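Local coordinates for putative 2OG-Fe(II) oxygenase family protein (Caulobacter crescentus CB15, PDB 3OOX) that probably acts as an iron(II)- and 2-oxoglutarate-dependent oxygenase, with a predicted ability to form ethylene from 2-oxoglutarate and to oxidise L-arginine, at residues Asp233-Ser245 / Lys278-Tyr292. Numbering follows the deposited sequence.
With EDO (1,2-ethanediol), chain H; EDO (1,2-ethanediol), chain G.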
loop_
_atom_site.group_PDB
_atom_site.type_symbol
_atom_site.label_atom_id
_atom_site.label_comp_id
_atom_site.label_asym_id
_atom_site.label_seq_id
_atom_site.Cartn_x
_atom_site.Cartn_y
_atom_site.Cartn_z
ATOM N N ASP A 233 3.839 -3.023 -9.088
ATOM C CA ASP A 233 4.120 -3.583 -10.383
ATOM C C ASP A 233 3.420 -2.819 -11.520
ATOM O O ASP A 233 3.983 -2.798 -12.624
ATOM C CB ASP A 233 3.673 -5.040 -10.458
ATOM C CG ASP A 233 4.517 -5.969 -9.615
ATOM O OD1 ASP A 233 5.596 -5.568 -9.112
ATOM O OD2 ASP A 233 4.085 -7.121 -9.457
HETATM N N MSE A 234 2.230 -2.259 -11.310
HETATM C CA MSE A 234 1.547 -1.527 -12.391
HETATM C C MSE A 234 2.384 -0.344 -12.848
HETATM O O MSE A 234 2.506 -0.085 -14.055
HETATM C CB MSE A 234 0.164 -1.023 -11.948
HETATM C CG MSE A 234 -0.896 -2.074 -11.830
HETATM SE SE MSE A 234 -2.534 -1.373 -11.028
HETATM C CE MSE A 234 -3.611 -2.960 -11.069
ATOM N N LEU A 235 2.969 0.396 -11.900
ATOM C CA LEU A 235 3.741 1.575 -12.240
ATOM C C LEU A 235 5.099 1.161 -12.780
ATOM O O LEU A 235 5.639 1.794 -13.709
ATOM C CB LEU A 235 3.857 2.473 -11.014
ATOM C CG LEU A 235 4.619 3.780 -11.141
ATOM C CD1 LEU A 235 4.136 4.620 -12.333
ATOM C CD2 LEU A 235 4.501 4.615 -9.850
ATOM N N GLU A 236 5.685 0.093 -12.223
ATOM C CA GLU A 236 6.920 -0.469 -12.777
ATOM C C GLU A 236 6.718 -0.782 -14.260
ATOM O O GLU A 236 7.569 -0.404 -15.103
ATOM C CB GLU A 236 7.358 -1.728 -12.004
ATOM C CG GLU A 236 8.609 -2.404 -12.565
ATOM C CD GLU A 236 8.929 -3.685 -11.833
ATOM O OE1 GLU A 236 8.115 -4.618 -11.923
ATOM O OE2 GLU A 236 9.973 -3.719 -11.164
ATOM N N ARG A 237 5.593 -1.416 -14.599
ATOM C CA ARG A 237 5.350 -1.803 -15.992
ATOM C C ARG A 237 5.156 -0.572 -16.884
ATOM O O ARG A 237 5.745 -0.489 -17.983
ATOM C CB ARG A 237 4.158 -2.741 -16.084
ATOM C CG ARG A 237 3.755 -3.087 -17.509
ATOM C CD ARG A 237 2.858 -4.291 -17.567
ATOM N NE ARG A 237 2.403 -4.499 -18.943
ATOM C CZ ARG A 237 2.076 -5.667 -19.476
ATOM N NH1 ARG A 237 2.165 -6.806 -18.781
ATOM N NH2 ARG A 237 1.648 -5.715 -20.750
ATOM N N LEU A 238 4.387 0.400 -16.399
ATOM C CA LEU A 238 4.172 1.631 -17.166
ATOM C C LEU A 238 5.486 2.311 -17.532
ATOM O O LEU A 238 5.628 2.828 -18.647
ATOM C CB LEU A 238 3.264 2.575 -16.387
ATOM C CG LEU A 238 3.001 3.947 -17.024
ATOM C CD1 LEU A 238 2.223 3.786 -18.341
ATOM C CD2 LEU A 238 2.242 4.859 -16.037
ATOM N N THR A 239 6.448 2.319 -16.609
ATOM C CA THR A 239 7.740 3.010 -16.791
ATOM C C THR A 239 8.828 2.145 -17.418
ATOM O O THR A 239 10.012 2.512 -17.354
ATOM C CB THR A 239 8.264 3.570 -15.442
ATOM O OG1 THR A 239 8.544 2.471 -14.553
ATOM C CG2 THR A 239 7.256 4.532 -14.794
ATOM N N ASN A 240 8.448 1.021 -18.010
ATOM C CA ASN A 240 9.432 0.106 -18.617
ATOM C C ASN A 240 10.545 -0.219 -17.632
ATOM O O ASN A 240 11.741 -0.331 -17.983
ATOM C CB ASN A 240 10.041 0.706 -19.882
ATOM C CG ASN A 240 10.555 -0.354 -20.829
ATOM O OD1 ASN A 240 10.018 -1.478 -20.883
ATOM N ND2 ASN A 240 11.567 0.005 -21.624
ATOM N N ASN A 241 10.110 -0.400 -16.384
ATOM C CA ASN A 241 10.988 -0.771 -15.254
ATOM C C ASN A 241 12.002 0.290 -14.818
ATOM O O ASN A 241 12.875 0.013 -14.007
ATOM C CB ASN A 241 11.642 -2.147 -15.520
ATOM C CG ASN A 241 10.620 -3.273 -15.542
ATOM O OD1 ASN A 241 9.670 -3.231 -16.288
ATOM N ND2 ASN A 241 10.806 -4.267 -14.684
ATOM N N VAL A 242 11.858 1.516 -15.299
ATOM C CA VAL A 242 12.674 2.634 -14.850
ATOM C C VAL A 242 12.471 2.842 -13.330
ATOM O O VAL A 242 13.431 3.036 -12.599
ATOM C CB VAL A 242 12.366 3.914 -15.652
ATOM C CG1 VAL A 242 12.966 5.142 -14.954
ATOM C CG2 VAL A 242 12.923 3.803 -17.085
ATOM N N LEU A 243 11.213 2.778 -12.879
ATOM C CA LEU A 243 10.927 2.779 -11.449
ATOM C C LEU A 243 10.627 1.341 -11.010
ATOM O O LEU A 243 9.649 0.751 -11.463
ATOM C CB LEU A 243 9.751 3.692 -11.112
ATOM C CG LEU A 243 9.895 5.163 -11.534
ATOM C CD1 LEU A 243 8.709 6.005 -11.098
ATOM C CD2 LEU A 243 11.184 5.805 -10.980
ATOM N N PRO A 244 11.459 0.778 -10.120
ATOM C CA PRO A 244 11.338 -0.653 -9.797
ATOM C C PRO A 244 10.324 -0.908 -8.681
ATOM O O PRO A 244 10.224 -0.105 -7.752
ATOM C CB PRO A 244 12.728 -1.010 -9.304
ATOM C CG PRO A 244 13.224 0.301 -8.651
ATOM C CD PRO A 244 12.676 1.383 -9.518
ATOM N N SER A 245 9.565 -2.001 -8.819
ATOM C CA SER A 245 8.715 -2.531 -7.763
ATOM C C SER A 245 9.566 -3.536 -7.006
ATOM O O SER A 245 9.944 -4.585 -7.539
ATOM C CB SER A 245 7.503 -3.203 -8.345
ATOM O OG SER A 245 6.735 -3.759 -7.318
ATOM N N LYS A 278 0.259 1.410 -21.203
ATOM C CA LYS A 278 1.043 1.384 -22.429
ATOM C C LYS A 278 2.374 2.083 -22.138
ATOM O O LYS A 278 2.422 3.182 -21.585
ATOM C CB LYS A 278 0.275 2.056 -23.570
ATOM C CG LYS A 278 1.085 2.178 -24.855
ATOM C CD LYS A 278 0.233 2.745 -25.990
ATOM C CE LYS A 278 1.016 2.754 -27.298
ATOM N NZ LYS A 278 2.222 3.643 -27.229
ATOM N N THR A 279 3.469 1.412 -22.485
ATOM C CA THR A 279 4.787 1.844 -22.029
ATOM C C THR A 279 5.057 3.303 -22.353
ATOM O O THR A 279 4.839 3.755 -23.493
ATOM C CB THR A 279 5.895 0.985 -22.657
ATOM O OG1 THR A 279 5.493 -0.401 -22.614
ATOM C CG2 THR A 279 7.239 1.238 -21.928
ATOM N N LEU A 280 5.551 4.045 -21.366
ATOM C CA LEU A 280 5.907 5.446 -21.597
ATOM C C LEU A 280 7.037 5.492 -22.614
ATOM O O LEU A 280 8.084 4.861 -22.446
ATOM C CB LEU A 280 6.331 6.121 -20.300
ATOM C CG LEU A 280 5.251 6.252 -19.212
ATOM C CD1 LEU A 280 5.869 6.801 -17.945
ATOM C CD2 LEU A 280 4.092 7.136 -19.672
ATOM N N GLN A 281 6.847 6.266 -23.685
ATOM C CA GLN A 281 7.831 6.239 -24.744
ATOM C C GLN A 281 9.155 6.816 -24.305
ATOM O O GLN A 281 10.194 6.384 -24.787
ATOM C CB GLN A 281 7.312 6.911 -26.020
ATOM C CG GLN A 281 6.448 5.952 -26.856
ATOM C CD GLN A 281 7.252 4.763 -27.419
ATOM O OE1 GLN A 281 8.332 4.939 -28.005
ATOM N NE2 GLN A 281 6.726 3.549 -27.236
ATOM N N ASN A 282 9.138 7.755 -23.355
ATOM C CA ASN A 282 10.403 8.297 -22.851
ATOM C C ASN A 282 11.160 7.355 -21.911
ATOM O O ASN A 282 12.300 7.637 -21.536
ATOM C CB ASN A 282 10.234 9.712 -22.273
ATOM C CG ASN A 282 9.467 9.748 -20.987
ATOM O OD1 ASN A 282 8.998 8.723 -20.490
ATOM N ND2 ASN A 282 9.318 10.958 -20.429
ATOM N N CYS A 283 10.524 6.224 -21.568
ATOM C CA CYS A 283 11.200 5.135 -20.858
ATOM C C CYS A 283 11.664 4.006 -21.774
ATOM O O CYS A 283 12.185 2.986 -21.296
ATOM C CB CYS A 283 10.284 4.567 -19.775
ATOM S SG CYS A 283 9.861 5.775 -18.503
ATOM N N VAL A 284 11.505 4.193 -23.093
ATOM C CA VAL A 284 11.928 3.225 -24.091
ATOM C C VAL A 284 13.121 3.842 -24.811
ATOM O O VAL A 284 13.003 4.925 -25.419
ATOM C CB VAL A 284 10.785 2.893 -25.082
ATOM C CG1 VAL A 284 11.291 1.979 -26.204
ATOM C CG2 VAL A 284 9.593 2.267 -24.340
ATOM N N THR A 285 14.261 3.163 -24.724
ATOM C CA THR A 285 15.518 3.643 -25.300
ATOM C C THR A 285 16.248 2.466 -25.940
ATOM O O THR A 285 15.828 1.310 -25.797
ATOM C CB THR A 285 16.431 4.245 -24.211
ATOM O OG1 THR A 285 16.772 3.202 -23.278
ATOM C CG2 THR A 285 15.736 5.438 -23.481
ATOM N N ALA A 286 17.349 2.761 -26.636
ATOM C CA ALA A 286 18.231 1.733 -27.165
ATOM C C ALA A 286 18.699 0.757 -26.103
ATOM O O ALA A 286 18.729 -0.453 -26.334
ATOM C CB ALA A 286 19.454 2.376 -27.862
ATOM N N GLU A 287 19.040 1.281 -24.925
ATOM C CA GLU A 287 19.605 0.452 -23.843
ATOM C C GLU A 287 18.527 -0.242 -23.018
ATOM O O GLU A 287 18.794 -1.265 -22.366
ATOM C CB GLU A 287 20.516 1.270 -22.915
ATOM C CG GLU A 287 20.213 2.764 -22.848
ATOM C CD GLU A 287 20.703 3.517 -24.081
ATOM O OE1 GLU A 287 21.901 3.393 -24.423
ATOM O OE2 GLU A 287 19.886 4.228 -24.709
ATOM N N ASN A 288 17.322 0.312 -23.067
ATOM C CA ASN A 288 16.179 -0.214 -22.344
ATOM C C ASN A 288 15.000 -0.326 -23.305
ATOM O O ASN A 288 14.088 0.504 -23.268
ATOM C CB ASN A 288 15.826 0.692 -21.159
ATOM C CG ASN A 288 14.758 0.096 -20.253
ATOM O OD1 ASN A 288 14.680 -1.127 -20.088
ATOM N ND2 ASN A 288 13.925 0.960 -19.663
ATOM N N PRO A 289 15.047 -1.330 -24.209
ATOM C CA PRO A 289 13.923 -1.493 -25.140
ATOM C C PRO A 289 12.621 -1.840 -24.440
ATOM O O PRO A 289 12.615 -2.281 -23.283
ATOM C CB PRO A 289 14.372 -2.630 -26.090
ATOM C CG PRO A 289 15.572 -3.272 -25.430
ATOM C CD PRO A 289 16.154 -2.269 -24.474
ATOM N N ASP A 290 11.523 -1.634 -25.156
ATOM C CA ASP A 290 10.198 -1.860 -24.616
ATOM C C ASP A 290 10.012 -3.334 -24.219
ATOM O O ASP A 290 10.071 -4.242 -25.062
ATOM C CB ASP A 290 9.167 -1.436 -25.656
ATOM C CG ASP A 290 7.771 -1.282 -25.105
ATOM O OD1 ASP A 290 7.493 -1.626 -23.935
ATOM O OD2 ASP A 290 6.949 -0.808 -25.898
ATOM N N ARG A 291 9.804 -3.557 -22.909
ATOM C CA ARG A 291 9.587 -4.903 -22.390
ATOM C C ARG A 291 8.130 -5.331 -22.519
ATOM O O ARG A 291 7.804 -6.510 -22.305
ATOM C CB ARG A 291 10.008 -4.955 -20.924
ATOM C CG ARG A 291 11.406 -4.542 -20.699
ATOM C CD ARG A 291 11.705 -4.509 -19.213
ATOM N NE ARG A 291 12.903 -3.715 -18.980
ATOM C CZ ARG A 291 13.706 -3.841 -17.930
ATOM N NH1 ARG A 291 13.451 -4.725 -16.957
ATOM N NH2 ARG A 291 14.763 -3.057 -17.841
ATOM N N TYR A 292 7.262 -4.391 -22.894
ATOM C CA TYR A 292 5.824 -4.605 -22.895
ATOM C C TYR A 292 5.182 -4.165 -24.213
ATOM O O TYR A 292 4.391 -3.240 -24.235
ATOM C CB TYR A 292 5.203 -3.873 -21.692
ATOM C CG TYR A 292 5.936 -4.187 -20.390
ATOM C CD1 TYR A 292 5.763 -5.418 -19.775
ATOM C CD2 TYR A 292 6.815 -3.266 -19.788
ATOM C CE1 TYR A 292 6.435 -5.748 -18.616
ATOM C CE2 TYR A 292 7.490 -3.581 -18.610
ATOM C CZ TYR A 292 7.286 -4.818 -18.028
ATOM O OH TYR A 292 7.951 -5.126 -16.863
HETATM C C1 EDO H . 4.117 9.039 -23.401
HETATM O O1 EDO H . 4.401 7.725 -23.960
HETATM C C2 EDO H . 5.166 9.587 -22.414
HETATM O O2 EDO H . 6.516 9.593 -22.925
HETATM C C1 EDO G . 1.142 -9.429 -22.032
HETATM O O1 EDO G . 1.022 -8.005 -22.142
HETATM C C2 EDO G . 1.842 -9.807 -20.731
HETATM O O2 EDO G . 1.093 -9.362 -19.592
HETATM O O HOH W 1 4.068 -0.813 -20.236
#
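N240 pushes its amide between C283, P289 and R291 of the loop 278-292 and is gripped there at both ends. ND2 gives one N-H to C283 O (3.1 Å) and the other to P289 O (3.0 Å); both acceptors lie near the amide plane, although each carbonyl is met from above its own plane. OD1 takes the backbone N-H of R291 at 2.9 Å, nearly straight at 170°. These three bonds fix which way round the amide sits. CG is roughly anti to the backbone N (chi1 -155°), which turns the amide toward the loop, while the main-chain O accepts from N288 ND2. N240 has positive phi and is the C-prime residue of the Schellman motif ending helix 233-238.

Beside it, Y292 lies between two arginines: CG of R237 sits over the ring centre in a CH-pi contact, 3.6 Å from the centroid, and R291 CB covers the opposite face nearer the rim. The R237 guanidinium continues over the rim at CD1, the planes 22° apart, and NH1 and NH2 each donate to an oxygen of a 1,2-ethanediol, probably from the crystallisation liquor. At the ring edge, Y292 OH donates to an in-plane lone pair of N241 OD1 (2.6 Å), and the N241 amide also stacks on the R291 guanidinium, whose NH2 donates to N288 OD1, lying in the guanidinium plane.

Further along, L280 N bonds L238 O at 3.0 Å, and the two leucines meet CG to CG.

The contact joins the C-terminal end of helix 233-238 to the long loop before strand 296-297. Five of the six hydrogen bonds across use an asparagine side chain, so neutral amides rather than ion pairs supply most of the polar joining.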